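Local coordinates for Atu0111 protein (Agrobacterium tumefaciens, PDB 2FSQ) that is of unknown function but, as a probable relative of the 2H phosphoesterases, may act on phosphoester bonds, at residues P110-T115 / F223-D228. Residues are numbered along the deposited sequence; the frame is centred on the assembly and turned at random. Where two conformers were deposited one is given.
Sequences PIDAVT and FCEFKD
One water stitches Glu225 to Asp112 and Thr115: it lies 2.8 Å from Glu225 OE1 and 2.7 Å from Asp112 OD1, and can donate to either, though its two protons must be shared among more acceptors than they can serve at once, while Thr115 OG1 stands 2.8 Å from it. The case illustrates how a water can join groups that would not pair directly. The two carboxylate oxygens, OD1 of Asp112 and OE1 of Glu225, are 4.3 Å apart and would repel each other if both are ionised; the water between them probably eases this, and the proximity may raise the pKa of one. Thr115 OG1 has a further partner in Asn43 ND2, which ties the hydroxyl to strand 42-48. With OG1 beside the backbone N and anti to the carbonyl carbon (chi1 -62°), CG2 of Thr115 falls anti to the N and is turned to strand 223-226, where it packs 3.9 Å from Glu225 OE1 and 4.0 Å from Phe223 CE2. The Phe223 ring reaches the helix through its edge: CE2 is 3.8 Å from Thr115 O, which lies near the ring plane. No direct hydrogen bond links the segments. Because Phe223 and Glu225 alternate with Cys224, both direct CB at the helix while Cys224 faces away. The axes of helix 111-115 and strand 223-226 run nearly antiparallel, at 170°, with a closest approach of 10.2 Å. The arrangement is that of a helix, 111-121, laid against one face of a four-stranded antiparallel sheet, the layered packing common in alpha-beta folds.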
loop_
_atom_site.group_PDB
_atom_site.type_symbol
_atom_site.label_atom_id
_atom_site.label_comp_id
_atom_site.label_asym_id
_atom_site.label_seq_id
_atom_site.Cartn_x
_atom_site.Cartn_y
_atom_site.Cartn_z
ATOM N N PRO A 110 -12.035 1.444 -20.740
ATOM C CA PRO A 110 -12.344 0.464 -19.694
ATOM C C PRO A 110 -11.076 -0.033 -18.996
ATOM O O PRO A 110 -10.040 -0.221 -19.645
ATOM C CB PRO A 110 -13.004 -0.674 -20.469
ATOM C CG PRO A 110 -13.627 0.030 -21.660
ATOM C CD PRO A 110 -12.599 1.039 -22.049
ATOM N N ILE A 111 -11.156 -0.203 -17.678
ATOM C CA ILE A 111 -10.016 -0.687 -16.904
ATOM C C ILE A 111 -9.404 -1.963 -17.516
ATOM O O ILE A 111 -8.191 -2.055 -17.653
ATOM C CB ILE A 111 -10.381 -0.872 -15.397
ATOM C CG1 ILE A 111 -10.806 0.461 -14.762
ATOM C CG2 ILE A 111 -9.203 -1.478 -14.612
ATOM C CD1 ILE A 111 -9.736 1.547 -14.772
ATOM N N ASP A 112 -10.237 -2.909 -17.956
ATOM C CA ASP A 112 -9.692 -4.146 -18.542
ATOM C C ASP A 112 -8.856 -3.929 -19.807
ATOM O O ASP A 112 -7.881 -4.657 -20.041
ATOM C CB ASP A 112 -10.799 -5.163 -18.826
ATOM C CG ASP A 112 -11.272 -5.886 -17.577
ATOM O OD1 ASP A 112 -10.675 -5.713 -16.477
ATOM O OD2 ASP A 112 -12.248 -6.660 -17.705
ATOM N N ALA A 113 -9.237 -2.949 -20.633
ATOM C CA ALA A 113 -8.438 -2.605 -21.807
ATOM C C ALA A 113 -7.105 -1.956 -21.436
ATOM O O ALA A 113 -6.099 -2.158 -22.100
ATOM C CB ALA A 113 -9.241 -1.737 -22.801
ATOM N N VAL A 114 -7.080 -1.180 -20.352
ATOM C CA VAL A 114 -5.803 -0.636 -19.897
ATOM C C VAL A 114 -4.885 -1.781 -19.413
ATOM O O VAL A 114 -3.688 -1.798 -19.706
ATOM C CB VAL A 114 -5.970 0.432 -18.786
ATOM C CG1 VAL A 114 -4.624 1.038 -18.469
ATOM C CG2 VAL A 114 -6.963 1.538 -19.217
ATOM N N THR A 115 -5.467 -2.722 -18.676
ATOM C CA THR A 115 -4.752 -3.906 -18.210
ATOM C C THR A 115 -4.120 -4.671 -19.390
ATOM O O THR A 115 -2.940 -5.033 -19.334
ATOM C CB THR A 115 -5.664 -4.791 -17.349
ATOM O OG1 THR A 115 -6.084 -4.050 -16.192
ATOM C CG2 THR A 115 -4.936 -6.059 -16.906
ATOM N N PHE A 223 2.670 -7.433 -11.712
ATOM C CA PHE A 223 1.573 -6.625 -12.234
ATOM C C PHE A 223 0.267 -7.377 -11.964
ATOM O O PHE A 223 0.134 -8.560 -12.331
ATOM C CB PHE A 223 1.771 -6.351 -13.735
ATOM C CG PHE A 223 0.641 -5.588 -14.369
ATOM C CD1 PHE A 223 0.317 -4.305 -13.937
ATOM C CD2 PHE A 223 -0.098 -6.149 -15.397
ATOM C CE1 PHE A 223 -0.720 -3.598 -14.506
ATOM C CE2 PHE A 223 -1.135 -5.444 -15.983
ATOM C CZ PHE A 223 -1.442 -4.165 -15.546
ATOM N N CYS A 224 -0.680 -6.695 -11.313
ATOM C CA CYS A 224 -1.905 -7.298 -10.806
ATOM C C CYS A 224 -3.109 -6.498 -11.237
ATOM O O CYS A 224 -3.003 -5.290 -11.530
ATOM C CB CYS A 224 -1.932 -7.319 -9.271
ATOM S SG CYS A 224 -0.611 -8.274 -8.495
ATOM N N GLU A 225 -4.262 -7.153 -11.246
ATOM C CA GLU A 225 -5.537 -6.439 -11.337
ATOM C C GLU A 225 -6.363 -6.654 -10.071
ATOM O O GLU A 225 -6.186 -7.657 -9.366
ATOM C CB GLU A 225 -6.330 -6.866 -12.585
ATOM C CG GLU A 225 -6.818 -8.298 -12.497
ATOM C CD GLU A 225 -7.499 -8.798 -13.751
ATOM O OE1 GLU A 225 -7.522 -8.077 -14.779
ATOM O OE2 GLU A 225 -7.986 -9.944 -13.694
ATOM N N PHE A 226 -7.284 -5.736 -9.793
ATOM C CA PHE A 226 -8.136 -5.848 -8.623
ATOM C C PHE A 226 -9.509 -5.256 -8.898
ATOM O O PHE A 226 -9.612 -4.314 -9.700
ATOM C CB PHE A 226 -7.507 -5.167 -7.403
ATOM C CG PHE A 226 -7.162 -3.704 -7.626
ATOM C CD1 PHE A 226 -8.104 -2.709 -7.377
ATOM C CD2 PHE A 226 -5.890 -3.336 -8.072
ATOM C CE1 PHE A 226 -7.790 -1.344 -7.580
ATOM C CE2 PHE A 226 -5.563 -1.991 -8.288
ATOM C CZ PHE A 226 -6.497 -0.987 -8.021
ATOM N N LYS A 227 -10.530 -5.798 -8.237
ATOM C CA LYS A 227 -11.880 -5.224 -8.252
ATOM C C LYS A 227 -12.032 -4.202 -7.133
ATOM O O LYS A 227 -12.746 -3.214 -7.264
ATOM C CB LYS A 227 -12.934 -6.332 -8.085
ATOM C CG LYS A 227 -14.372 -5.820 -7.902
ATOM C CD LYS A 227 -15.432 -6.920 -8.046
ATOM C CE LYS A 227 -16.659 -6.397 -8.834
ATOM N NZ LYS A 227 -17.671 -7.465 -9.242
ATOM N N ASP A 228 -11.326 -4.444 -6.034
ATOM C CA ASP A 228 -11.476 -3.690 -4.792
ATOM C C ASP A 228 -10.220 -4.002 -3.971
ATOM O O ASP A 228 -9.324 -4.716 -4.447
ATOM C CB ASP A 228 -12.774 -4.068 -4.031
ATOM C CG ASP A 228 -12.874 -5.539 -3.709
ATOM O OD1 ASP A 228 -11.828 -6.207 -3.535
ATOM O OD2 ASP A 228 -14.027 -6.031 -3.646
HETATM O O HOH W 1 -8.284 -5.385 -15.207
#